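PDB 2Z5L: tylactone synthase starter module and modules 1 & 2 from Streptomyces fradiae, which probably uses NADPH to reduce the beta-keto group of the growing, carrier-bound tylactone chain, as the first ketoreductase of the tylosin polyketide synthase. Local coordinates for residues V31-L36 and V150-G155; R141-T146 and A222-R227; L217-A222 and V233-S238; S448-R453 and P487-I492. All coordinates share one frame; numbering follows the deposited sequence.

Contact 1: residues V31-L36 and V150-G155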
loop_
_atom_site.group_PDB
_atom_site.type_symbol
_atom_site.label_atom_id
_atom_site.label_comp_id
_atom_site.label_asym_id
_atom_site.label_seq_id
_atom_site.Cartn_x
_atom_site.Cartn_y
_atom_site.Cartn_z
ATOM N N VAL A 31 11.713 -2.211 2.338
ATOM C CA VAL A 31 11.198 -2.600 3.636
ATOM C C VAL A 31 11.823 -3.895 4.122
ATOM O O VAL A 31 11.747 -4.930 3.459
ATOM C CB VAL A 31 9.665 -2.765 3.605
ATOM C CG1 VAL A 31 9.170 -3.254 4.960
ATOM C CG2 VAL A 31 9.011 -1.438 3.258
ATOM N N THR A 32 12.451 -3.820 5.288
ATOM C CA THR A 32 13.091 -4.970 5.900
ATOM C C THR A 32 12.454 -5.227 7.256
ATOM O O THR A 32 11.650 -4.424 7.747
ATOM C CB THR A 32 14.606 -4.729 6.101
ATOM O OG1 THR A 32 14.811 -3.488 6.800
ATOM C CG2 THR A 32 15.320 -4.689 4.755
ATOM N N TRP A 33 12.837 -6.341 7.870
ATOM C CA TRP A 33 12.290 -6.715 9.163
ATOM C C TRP A 33 13.353 -6.892 10.242
ATOM O O TRP A 33 14.108 -7.865 10.232
ATOM C CB TRP A 33 11.484 -8.004 9.015
ATOM C CG TRP A 33 10.243 -7.840 8.192
ATOM C CD1 TRP A 33 10.043 -8.259 6.901
ATOM C CD2 TRP A 33 9.026 -7.213 8.606
ATOM N NE1 TRP A 33 8.772 -7.931 6.490
ATOM C CE2 TRP A 33 8.126 -7.288 7.517
ATOM C CE3 TRP A 33 8.608 -6.592 9.794
ATOM C CZ2 TRP A 33 6.829 -6.766 7.582
ATOM C CZ3 TRP A 33 7.317 -6.073 9.858
ATOM C CH2 TRP A 33 6.444 -6.165 8.758
ATOM N N LYS A 34 13.400 -5.951 11.178
ATOM C CA LYS A 34 14.373 -6.015 12.260
ATOM C C LYS A 34 13.800 -6.786 13.449
ATOM O O LYS A 34 12.874 -6.320 14.111
ATOM C CB LYS A 34 14.777 -4.604 12.700
ATOM C CG LYS A 34 15.844 -4.574 13.786
ATOM C CD LYS A 34 16.298 -3.154 14.088
ATOM C CE LYS A 34 17.398 -3.135 15.146
ATOM N NZ LYS A 34 16.980 -2.455 16.407
ATOM N N ALA A 35 14.353 -7.968 13.709
ATOM C CA ALA A 35 13.904 -8.807 14.817
ATOM C C ALA A 35 14.101 -8.072 16.138
ATOM O O ALA A 35 15.228 -7.884 16.593
ATOM C CB ALA A 35 14.672 -10.122 14.826
ATOM N N LEU A 36 12.994 -7.657 16.746
ATOM C CA LEU A 36 13.033 -6.927 18.005
ATOM C C LEU A 36 13.400 -7.831 19.177
ATOM O O LEU A 36 13.987 -7.377 20.160
ATOM C CB LEU A 36 11.675 -6.268 18.267
ATOM C CG LEU A 36 11.214 -5.181 17.288
ATOM C CD1 LEU A 36 9.747 -4.907 17.516
ATOM C CD2 LEU A 36 12.035 -3.918 17.463
ATOM N N VAL A 150 2.110 -9.645 5.675
ATOM C CA VAL A 150 3.440 -9.311 5.188
ATOM C C VAL A 150 4.364 -10.526 5.219
ATOM O O VAL A 150 4.297 -11.332 6.142
ATOM C CB VAL A 150 4.061 -8.209 6.051
ATOM C CG1 VAL A 150 3.279 -6.907 5.890
ATOM C CG2 VAL A 150 4.044 -8.648 7.506
ATOM N N ALA A 151 5.230 -10.643 4.212
ATOM C CA ALA A 151 6.179 -11.752 4.125
ATOM C C ALA A 151 7.488 -11.377 4.818
ATOM O O ALA A 151 8.254 -10.560 4.310
ATOM C CB ALA A 151 6.438 -12.094 2.668
ATOM N N VAL A 152 7.737 -11.973 5.983
ATOM C CA VAL A 152 8.952 -11.693 6.754
ATOM C C VAL A 152 10.024 -12.778 6.612
ATOM O O VAL A 152 11.219 -12.484 6.645
ATOM C CB VAL A 152 8.635 -11.535 8.257
ATOM C CG1 VAL A 152 9.911 -11.213 9.021
ATOM C CG2 VAL A 152 7.592 -10.452 8.462
ATOM N N VAL A 153 9.585 -14.025 6.466
ATOM C CA VAL A 153 10.489 -15.166 6.328
ATOM C C VAL A 153 10.320 -15.822 4.951
ATOM O O VAL A 153 9.253 -15.738 4.342
ATOM C CB VAL A 153 10.219 -16.227 7.436
ATOM C CG1 VAL A 153 10.364 -15.594 8.813
ATOM C CG2 VAL A 153 8.822 -16.828 7.276
ATOM N N PRO A 154 11.376 -16.486 4.445
ATOM C CA PRO A 154 11.338 -17.153 3.136
ATOM C C PRO A 154 10.191 -18.147 2.981
ATOM O O PRO A 154 9.940 -18.965 3.863
ATOM C CB PRO A 154 12.708 -17.827 3.055
ATOM C CG PRO A 154 13.585 -16.896 3.841
ATOM C CD PRO A 154 12.718 -16.594 5.047
ATOM N N GLY A 155 9.495 -18.065 1.854
ATOM C CA GLY A 155 8.384 -18.968 1.609
ATOM C C GLY A 155 7.016 -18.312 1.699
ATOM O O GLY A 155 6.171 -18.491 0.812
#

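Contact 2: residues R141-T146 and A222-R227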
loop_
_atom_site.group_PDB
_atom_site.type_symbol
_atom_site.label_atom_id
_atom_site.label_comp_id
_atom_site.label_asym_id
_atom_site.label_seq_id
_atom_site.Cartn_x
_atom_site.Cartn_y
_atom_site.Cartn_z
ATOM N N ARG A 141 -7.008 2.823 22.323
ATOM C CA ARG A 141 -5.963 2.390 21.398
ATOM C C ARG A 141 -6.509 1.288 20.500
ATOM O O ARG A 141 -6.993 0.263 20.984
ATOM C CB ARG A 141 -4.731 1.864 22.153
ATOM C CG ARG A 141 -3.899 2.940 22.854
ATOM C CD ARG A 141 -3.294 3.909 21.854
ATOM N NE ARG A 141 -2.679 5.056 22.506
ATOM C CZ ARG A 141 -2.057 6.038 21.858
ATOM N NH1 ARG A 141 -1.967 6.007 20.538
ATOM N NH2 ARG A 141 -1.527 7.057 22.526
ATOM N N VAL A 142 -6.422 1.497 19.192
ATOM C CA VAL A 142 -6.921 0.507 18.252
ATOM C C VAL A 142 -5.786 -0.300 17.664
ATOM O O VAL A 142 -4.883 0.243 17.040
ATOM C CB VAL A 142 -7.711 1.164 17.101
ATOM C CG1 VAL A 142 -8.311 0.074 16.201
ATOM C CG2 VAL A 142 -8.818 2.048 17.669
ATOM N N TRP A 143 -5.830 -1.606 17.875
ATOM C CA TRP A 143 -4.802 -2.469 17.341
ATOM C C TRP A 143 -5.445 -3.423 16.347
ATOM O O TRP A 143 -6.450 -4.055 16.650
ATOM C CB TRP A 143 -4.121 -3.245 18.465
ATOM C CG TRP A 143 -3.120 -2.428 19.211
ATOM C CD1 TRP A 143 -3.364 -1.533 20.207
ATOM C CD2 TRP A 143 -1.708 -2.406 18.985
ATOM N NE1 TRP A 143 -2.187 -0.951 20.622
ATOM C CE2 TRP A 143 -1.155 -1.472 19.885
ATOM C CE3 TRP A 143 -0.857 -3.088 18.107
ATOM C CZ2 TRP A 143 0.220 -1.200 19.933
ATOM C CZ3 TRP A 143 0.504 -2.820 18.152
ATOM C CH2 TRP A 143 1.030 -1.882 19.062
ATOM N N ALA A 144 -4.877 -3.508 15.150
ATOM C CA ALA A 144 -5.426 -4.387 14.142
ATOM C C ALA A 144 -4.536 -5.605 13.969
ATOM O O ALA A 144 -3.358 -5.489 13.614
ATOM C CB ALA A 144 -5.574 -3.651 12.818
ATOM N N LEU A 145 -5.101 -6.778 14.232
ATOM C CA LEU A 145 -4.362 -8.021 14.080
ATOM C C LEU A 145 -4.640 -8.568 12.694
ATOM O O LEU A 145 -5.747 -8.434 12.181
ATOM C CB LEU A 145 -4.790 -9.037 15.135
ATOM C CG LEU A 145 -4.594 -8.585 16.586
ATOM C CD1 LEU A 145 -4.962 -9.736 17.515
ATOM C CD2 LEU A 145 -3.175 -8.148 16.810
ATOM N N THR A 146 -3.629 -9.170 12.081
ATOM C CA THR A 146 -3.768 -9.742 10.745
ATOM C C THR A 146 -2.945 -11.016 10.655
ATOM O O THR A 146 -2.260 -11.390 11.609
ATOM C CB THR A 146 -3.268 -8.777 9.657
ATOM O OG1 THR A 146 -1.844 -8.655 9.743
ATOM C CG2 THR A 146 -3.899 -7.402 9.832
ATOM N N ALA A 222 2.503 -9.018 24.258
ATOM C CA ALA A 222 3.667 -8.225 24.634
ATOM C C ALA A 222 3.708 -6.945 23.812
ATOM O O ALA A 222 3.966 -5.864 24.338
ATOM C CB ALA A 222 4.935 -9.030 24.413
ATOM N N VAL A 223 3.452 -7.079 22.515
ATOM C CA VAL A 223 3.456 -5.932 21.614
ATOM C C VAL A 223 2.433 -4.908 22.077
ATOM O O VAL A 223 2.695 -3.710 22.063
ATOM C CB VAL A 223 3.106 -6.353 20.174
ATOM C CG1 VAL A 223 3.183 -5.153 19.249
ATOM C CG2 VAL A 223 4.038 -7.454 19.711
ATOM N N LEU A 224 1.264 -5.387 22.481
ATOM C CA LEU A 224 0.205 -4.502 22.943
ATOM C C LEU A 224 0.640 -3.723 24.175
ATOM O O LEU A 224 0.368 -2.529 24.298
ATOM C CB LEU A 224 -1.047 -5.315 23.258
ATOM C CG LEU A 224 -1.599 -6.121 22.080
ATOM C CD1 LEU A 224 -2.648 -7.094 22.580
ATOM C CD2 LEU A 224 -2.176 -5.185 21.035
ATOM N N ALA A 225 1.328 -4.406 25.084
ATOM C CA ALA A 225 1.803 -3.785 26.314
ATOM C C ALA A 225 3.273 -3.400 26.208
ATOM O O ALA A 225 3.944 -3.195 27.221
ATOM C CB ALA A 225 1.595 -4.735 27.487
ATOM N N GLY A 226 3.767 -3.302 24.979
ATOM C CA GLY A 226 5.160 -2.949 24.770
ATOM C C GLY A 226 5.502 -1.545 25.226
ATOM O O GLY A 226 4.627 -0.680 25.312
ATOM N N ARG A 227 6.781 -1.326 25.520
ATOM C CA ARG A 227 7.256 -0.021 25.966
ATOM C C ARG A 227 7.650 0.832 24.762
ATOM O O ARG A 227 7.507 2.054 24.779
ATOM C CB ARG A 227 8.456 -0.177 26.911
ATOM C CG ARG A 227 8.191 -1.080 28.116
ATOM C CD ARG A 227 9.197 -0.834 29.237
ATOM N NE ARG A 227 9.083 0.527 29.768
ATOM C CZ ARG A 227 9.832 1.025 30.752
ATOM N NH1 ARG A 227 10.763 0.276 31.328
ATOM N NH2 ARG A 227 9.648 2.276 31.163
#

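Contact 3: residues L217-A222 and V233-S238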
loop_
_atom_site.group_PDB
_atom_site.type_symbol
_atom_site.label_atom_id
_atom_site.label_comp_id
_atom_site.label_asym_id
_atom_site.label_seq_id
_atom_site.Cartn_x
_atom_site.Cartn_y
_atom_site.Cartn_z
ATOM N N LEU A 217 0.579 -16.121 20.562
ATOM C CA LEU A 217 -0.378 -15.222 21.186
ATOM C C LEU A 217 0.307 -14.443 22.302
ATOM O O LEU A 217 0.002 -13.276 22.534
ATOM C CB LEU A 217 -1.556 -16.005 21.754
ATOM C CG LEU A 217 -2.428 -16.735 20.739
ATOM C CD1 LEU A 217 -3.510 -17.483 21.483
ATOM C CD2 LEU A 217 -3.037 -15.737 19.749
ATOM N N GLU A 218 1.244 -15.095 22.981
ATOM C CA GLU A 218 1.975 -14.466 24.072
ATOM C C GLU A 218 2.720 -13.240 23.566
ATOM O O GLU A 218 2.544 -12.137 24.092
ATOM C CB GLU A 218 2.968 -15.453 24.686
ATOM C CG GLU A 218 2.730 -15.750 26.163
ATOM C CD GLU A 218 2.829 -14.509 27.039
ATOM O OE1 GLU A 218 1.934 -13.636 26.948
ATOM O OE2 GLU A 218 3.809 -14.403 27.815
ATOM N N LEU A 219 3.551 -13.437 22.546
ATOM C CA LEU A 219 4.323 -12.342 21.959
ATOM C C LEU A 219 3.388 -11.198 21.564
ATOM O O LEU A 219 3.682 -10.022 21.813
ATOM C CB LEU A 219 5.096 -12.834 20.725
ATOM C CG LEU A 219 6.151 -13.931 20.913
ATOM C CD1 LEU A 219 6.688 -14.375 19.555
ATOM C CD2 LEU A 219 7.277 -13.422 21.786
ATOM N N ALA A 220 2.258 -11.558 20.959
ATOM C CA ALA A 220 1.262 -10.585 20.519
ATOM C C ALA A 220 0.880 -9.643 21.651
ATOM O O ALA A 220 0.905 -8.426 21.500
ATOM C CB ALA A 220 0.023 -11.310 20.008
ATOM N N ALA A 221 0.525 -10.222 22.791
ATOM C CA ALA A 221 0.140 -9.443 23.957
ATOM C C ALA A 221 1.274 -8.526 24.376
ATOM O O ALA A 221 1.044 -7.395 24.811
ATOM C CB ALA A 221 -0.224 -10.369 25.105
ATOM N N ALA A 222 2.503 -9.018 24.258
ATOM C CA ALA A 222 3.667 -8.225 24.634
ATOM C C ALA A 222 3.708 -6.945 23.812
ATOM O O ALA A 222 3.966 -5.864 24.338
ATOM C CB ALA A 222 4.935 -9.030 24.413
ATOM N N VAL A 233 4.469 -4.641 13.917
ATOM C CA VAL A 233 5.232 -5.828 14.282
ATOM C C VAL A 233 4.672 -7.110 13.669
ATOM O O VAL A 233 3.475 -7.225 13.424
ATOM C CB VAL A 233 5.266 -5.977 15.827
ATOM C CG1 VAL A 233 6.142 -7.154 16.238
ATOM C CG2 VAL A 233 5.774 -4.685 16.452
ATOM N N ALA A 234 5.553 -8.069 13.412
ATOM C CA ALA A 234 5.152 -9.344 12.845
ATOM C C ALA A 234 5.600 -10.439 13.798
ATOM O O ALA A 234 6.795 -10.608 14.045
ATOM C CB ALA A 234 5.797 -9.538 11.484
ATOM N N VAL A 235 4.643 -11.175 14.345
ATOM C CA VAL A 235 4.965 -12.246 15.273
ATOM C C VAL A 235 5.159 -13.565 14.540
ATOM O O VAL A 235 4.265 -14.038 13.839
ATOM C CB VAL A 235 3.855 -12.417 16.328
ATOM C CG1 VAL A 235 4.192 -13.573 17.256
ATOM C CG2 VAL A 235 3.693 -11.128 17.117
ATOM N N ARG A 236 6.336 -14.154 14.720
ATOM C CA ARG A 236 6.682 -15.424 14.095
ATOM C C ARG A 236 7.288 -16.341 15.155
ATOM O O ARG A 236 7.647 -15.883 16.245
ATOM C CB ARG A 236 7.692 -15.192 12.964
ATOM C CG ARG A 236 7.136 -14.426 11.768
ATOM C CD ARG A 236 6.170 -15.291 10.971
ATOM N NE ARG A 236 5.657 -14.602 9.786
ATOM C CZ ARG A 236 4.760 -13.620 9.813
ATOM N NH1 ARG A 236 4.261 -13.196 10.967
ATOM N NH2 ARG A 236 4.364 -13.056 8.683
ATOM N N ALA A 237 7.394 -17.631 14.837
ATOM C CA ALA A 237 7.969 -18.605 15.766
ATOM C C ALA A 237 9.371 -18.161 16.158
ATOM O O ALA A 237 9.814 -18.357 17.289
ATOM C CB ALA A 237 8.022 -19.983 15.121
ATOM N N SER A 238 10.050 -17.542 15.203
ATOM C CA SER A 238 11.397 -17.045 15.394
ATOM C C SER A 238 11.379 -15.882 16.382
ATOM O O SER A 238 12.399 -15.549 16.986
ATOM C CB SER A 238 11.951 -16.575 14.052
ATOM O OG SER A 238 11.526 -17.435 13.001
#

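Contact 4: residues S448-R453 and P487-I492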
loop_
_atom_site.group_PDB
_atom_site.type_symbol
_atom_site.label_atom_id
_atom_site.label_comp_id
_atom_site.label_asym_id
_atom_site.label_seq_id
_atom_site.Cartn_x
_atom_site.Cartn_y
_atom_site.Cartn_z
ATOM N N SER A 448 4.943 17.075 0.707
ATOM C CA SER A 448 5.849 18.143 0.338
ATOM C C SER A 448 6.442 18.814 1.567
ATOM O O SER A 448 7.660 18.862 1.723
ATOM C CB SER A 448 5.112 19.172 -0.516
ATOM O OG SER A 448 6.029 20.053 -1.138
ATOM N N ARG A 449 5.579 19.312 2.446
ATOM C CA ARG A 449 6.037 19.989 3.655
ATOM C C ARG A 449 6.854 19.067 4.549
ATOM O O ARG A 449 7.833 19.494 5.161
ATOM C CB ARG A 449 4.847 20.565 4.435
ATOM C CG ARG A 449 4.164 21.734 3.733
ATOM C CD ARG A 449 5.125 22.918 3.555
ATOM N NE ARG A 449 4.672 23.872 2.542
ATOM C CZ ARG A 449 3.543 24.571 2.611
ATOM N NH1 ARG A 449 2.732 24.431 3.656
ATOM N NH2 ARG A 449 3.226 25.413 1.632
ATOM N N ARG A 450 6.466 17.800 4.617
ATOM C CA ARG A 450 7.192 16.850 5.445
ATOM C C ARG A 450 8.631 16.649 4.956
ATOM O O ARG A 450 9.466 16.096 5.675
ATOM C CB ARG A 450 6.457 15.500 5.490
ATOM C CG ARG A 450 5.151 15.509 6.303
ATOM C CD ARG A 450 4.383 14.186 6.153
ATOM N NE ARG A 450 5.115 13.036 6.674
ATOM C CZ ARG A 450 4.749 11.768 6.501
ATOM N NH1 ARG A 450 5.488 10.790 7.019
ATOM N NH2 ARG A 450 3.654 11.469 5.807
ATOM N N GLY A 451 8.926 17.102 3.740
ATOM C CA GLY A 451 10.275 16.950 3.218
ATOM C C GLY A 451 10.490 16.223 1.897
ATOM O O GLY A 451 11.640 16.044 1.479
ATOM N N LEU A 452 9.421 15.792 1.231
ATOM C CA LEU A 452 9.593 15.110 -0.048
ATOM C C LEU A 452 9.793 16.131 -1.151
ATOM O O LEU A 452 9.177 17.196 -1.143
ATOM C CB LEU A 452 8.382 14.250 -0.408
ATOM C CG LEU A 452 8.041 13.015 0.419
ATOM C CD1 LEU A 452 7.178 12.094 -0.439
ATOM C CD2 LEU A 452 9.282 12.300 0.849
ATOM N N ARG A 453 10.658 15.801 -2.103
ATOM C CA ARG A 453 10.936 16.690 -3.223
ATOM C C ARG A 453 10.465 16.048 -4.521
ATOM O O ARG A 453 10.545 14.834 -4.684
ATOM C CB ARG A 453 12.437 16.973 -3.289
ATOM C CG ARG A 453 12.946 17.797 -2.120
ATOM C CD ARG A 453 14.479 17.876 -2.074
ATOM N NE ARG A 453 15.105 16.567 -1.897
ATOM C CZ ARG A 453 16.281 16.380 -1.306
ATOM N NH1 ARG A 453 16.948 17.421 -0.835
ATOM N NH2 ARG A 453 16.796 15.159 -1.193
ATOM N N PRO A 487 12.223 14.726 11.679
ATOM C CA PRO A 487 11.657 15.527 12.766
ATOM C C PRO A 487 10.164 15.809 12.607
ATOM O O PRO A 487 9.406 15.746 13.578
ATOM C CB PRO A 487 12.502 16.801 12.726
ATOM C CG PRO A 487 12.835 16.938 11.277
ATOM C CD PRO A 487 13.187 15.514 10.888
ATOM N N ALA A 488 9.749 16.109 11.380
ATOM C CA ALA A 488 8.350 16.417 11.084
ATOM C C ALA A 488 7.430 15.231 11.335
ATOM O O ALA A 488 6.456 15.321 12.081
ATOM C CB ALA A 488 8.219 16.876 9.639
ATOM N N THR A 489 7.749 14.120 10.691
ATOM C CA THR A 489 6.971 12.909 10.819
ATOM C C THR A 489 6.938 12.433 12.263
ATOM O O THR A 489 5.961 11.833 12.708
ATOM C CB THR A 489 7.559 11.822 9.918
ATOM O OG1 THR A 489 7.506 12.270 8.558
ATOM C CG2 THR A 489 6.787 10.521 10.058
ATOM N N ASN A 490 8.001 12.716 13.004
ATOM C CA ASN A 490 8.056 12.289 14.391
ATOM C C ASN A 490 7.216 13.190 15.294
ATOM O O ASN A 490 6.730 12.753 16.337
ATOM C CB ASN A 490 9.504 12.249 14.873
ATOM C CG ASN A 490 9.649 11.557 16.213
ATOM O OD1 ASN A 490 10.101 10.411 16.287
ATOM N ND2 ASN A 490 9.277 12.258 17.287
ATOM N N ALA A 491 7.037 14.442 14.881
ATOM C CA ALA A 491 6.240 15.396 15.646
ATOM C C ALA A 491 4.766 14.984 15.635
ATOM O O ALA A 491 4.034 15.212 16.605
ATOM C CB ALA A 491 6.392 16.792 15.059
ATOM N N ILE A 492 4.334 14.389 14.527
ATOM C CA ILE A 492 2.955 13.930 14.377
ATOM C C ILE A 492 2.803 12.599 15.097
ATOM O O ILE A 492 1.895 12.417 15.897
ATOM C CB ILE A 492 2.586 13.699 12.885
ATOM C CG1 ILE A 492 2.781 14.989 12.087
ATOM C CG2 ILE A 492 1.138 13.226 12.761
ATOM C CD1 ILE A 492 2.677 14.794 10.577
#

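Contact 1: residues V31-L36 and V150-G155
Trp33 lays one face of its indole against Val152, whose two methyl groups both lie against that face, CG2 over the five-membered ring and CG1 toward its CG corner. CG2 of Val152 sits 3.3 Å from the centroid of that ring and 10° off its normal, a CH-pi contact, while CG1 of Val152 is 3.5 Å from Trp33 CG. This pairing follows from the valine torsion: with CG1 anti to the backbone N (chi1 -179°) and CG2 anti to the carbonyl carbon, both branches turn to the indole and the side chain meets it at about a right angle. Val150 attends to the other end of the ring system, its CG2 lying 3.4 Å from Trp33 CZ2 in an oblique approach. Between the two valines the backbone passes close to the indole nitrogen, with Ala151 O 3.5 Å from Trp33 NE1. The first torsion of the tryptophan, -67°, places CG beside its own backbone N and sends the indole out from the strand to the loop. Ala234 of strand 232-236 touches both Trp33 and Val152, and Glu156 OE1 accepts the backbone N-H groups of Val152 and Val153, tying the turn of the loop to that carboxylate. The contact is surface packing in which an aromatic residue of strand 28-35 receives the loop joining strand 140-147 to helix 160-175, probably in the N-terminal structural subdomain of the ketoreductase, itself Rossmann-like.

Contact 2: residues R141-T146 and A222-R227
One face of the Trp143 indole carries a methyl group of Leu224, and Val223 approaches the far end of the six-membered ring obliquely. Leu224 CD2 stands 3.6 Å from the centroid of the five-membered ring, 23° off its normal, in a CH-pi contact; it is displaced toward the rim, so that its closest ring atom is Trp143 CG at 3.4 Å. CD2 is the leucine branch that does the touching, and the two side chains run past each other in opposite directions. The leucine's CB does not head for the strand, but chi1 of -59°, with CG beside the backbone N, brings CD2 over the ring. Val223 meets a different part of the indole: its CG1 lies 3.7 Å from Trp143 CZ3 and 3.9 Å from Trp143 CH2. The tryptophan's own chi1 of -79° carries the indole from the strand to the helix. Two consecutive residues of the helix's last turn thus address the two ends of one bicyclic ring. The chain then leaves helical geometry at Ala225, and Gly226 N bonds back to Val223 O at 3.1 Å. Ile184 of the adjoining strand 180-186 touches Trp143, Val223 and Leu224, and Leu70 of helix 60-71 also meets Leu224, which makes this a mostly apolar, buried layer. No hydrogen bond spans the two segments. Packing of this kind, the end of helix 214-224 packed on strand 140-147 of the parallel part of the sheet through apolar side chains, belongs to the helix-on-sheet core of an alpha/beta fold.

Contact 3: residues L217-A222 and V233-S238
Leu219 overlaps Val235 with two of its carbons: CD1 lies 3.5 Å from Val235 CG1, closer than two methyl groups normally sit, and CB is 3.7 Å from that same methyl. With Val235 CG1 anti to its backbone N (chi1 178°), the valine offers this branch to the leucine and its other, CG2, to the helix backbone at Ala220 N, 4.1 Å away. The leucine's CD1 reaches on to the strand backbone, 3.8 Å from Arg236 O. Helix 214-224 packs here along strand 232-236 in the alpha/beta layering of what is probably the non-catalytic subdomain; the axes of the short segments come within 8.4 Å and run nearly antiparallel, at 158°. Ile240 of the next strand, 239-247, touches both Leu219 and Val235, while Ile184 of strand 180-186 also meets Val235. Arg236 points its CB away from the helix. Its NH1 bonds Val235 O at 3.0 Å, from well above the carbonyl plane, although the oxygen lies close to the plane of the guanidinium. Arg236 NH2 forms salt bridges with Asp185 and Glu156.

Contact 4: residues S448-R453 and P487-I492
The side chain of Arg450 places NE and NH1 on the hydroxyl oxygen of Thr489, joining the C-terminal end of helix 442-450 to helix 482-492; the first of these helices closes in a Schellman motif at Gly451. Both bonds end on one atom: Arg450 NH1 reaches Thr489 OG1 at 2.9 Å, and Arg450 NE reaches the same oxygen at 3.1 Å. Their N-H...O angles, 153° and 144°, are moderately bent, as expected when neighbouring donors converge on a single acceptor. The hydroxyl oxygen lies at the edge of the guanidinium and near its plane, a side-on approach that restrains rotation of the planar group. The arginine chain bends at chi3 (63°), which turns its end to the threonine although the first part of the side chain does not head there. Beside the polar grip, Ala488 points its methyl to the end of the facing helix, where CB lies 4.2 Å from Arg450 O, and Thr489 CG2 comes within 3.3 Å of Arg450 NH1. Further out, Thr489 OG1 is also hydrogen-bonded to Phe485 O in the preceding turn of its own helix, an additional anchor for the hydroxyl, and Phe485 packs on the Arg450 side chain. The remaining guanidinium nitrogen, NH2, bonds Asn398 OD1, so this buried arginine links the two helices to the loop after strand 386-391. At the helix terminus itself, positive phi at Gly451 turns the chain, and Gly451 N bonds Ser448 O at 3.0 Å.

How the contacts relate
From the N terminus, contact 1 closes a loop of more than a hundred residues, from strand 28-35 to the loop after strand 140-147. Contact 2 opens on that strand just before this closure and ends at helix 214-224, so contacts 1 and 2 cross. Contact 3 closes a short loop from the same helix to strand 232-236 and crosses contact 2, with which it shares Ala222. Val150 O packs against Arg236 NH2 between contacts 1 and 3, and Val223 against Val233 between contacts 2 and 3, so the three join into one region built round neighbouring strands. Contact 4 follows in series, joining two later helices; its nearest atoms lie about 9 Å from contact 2.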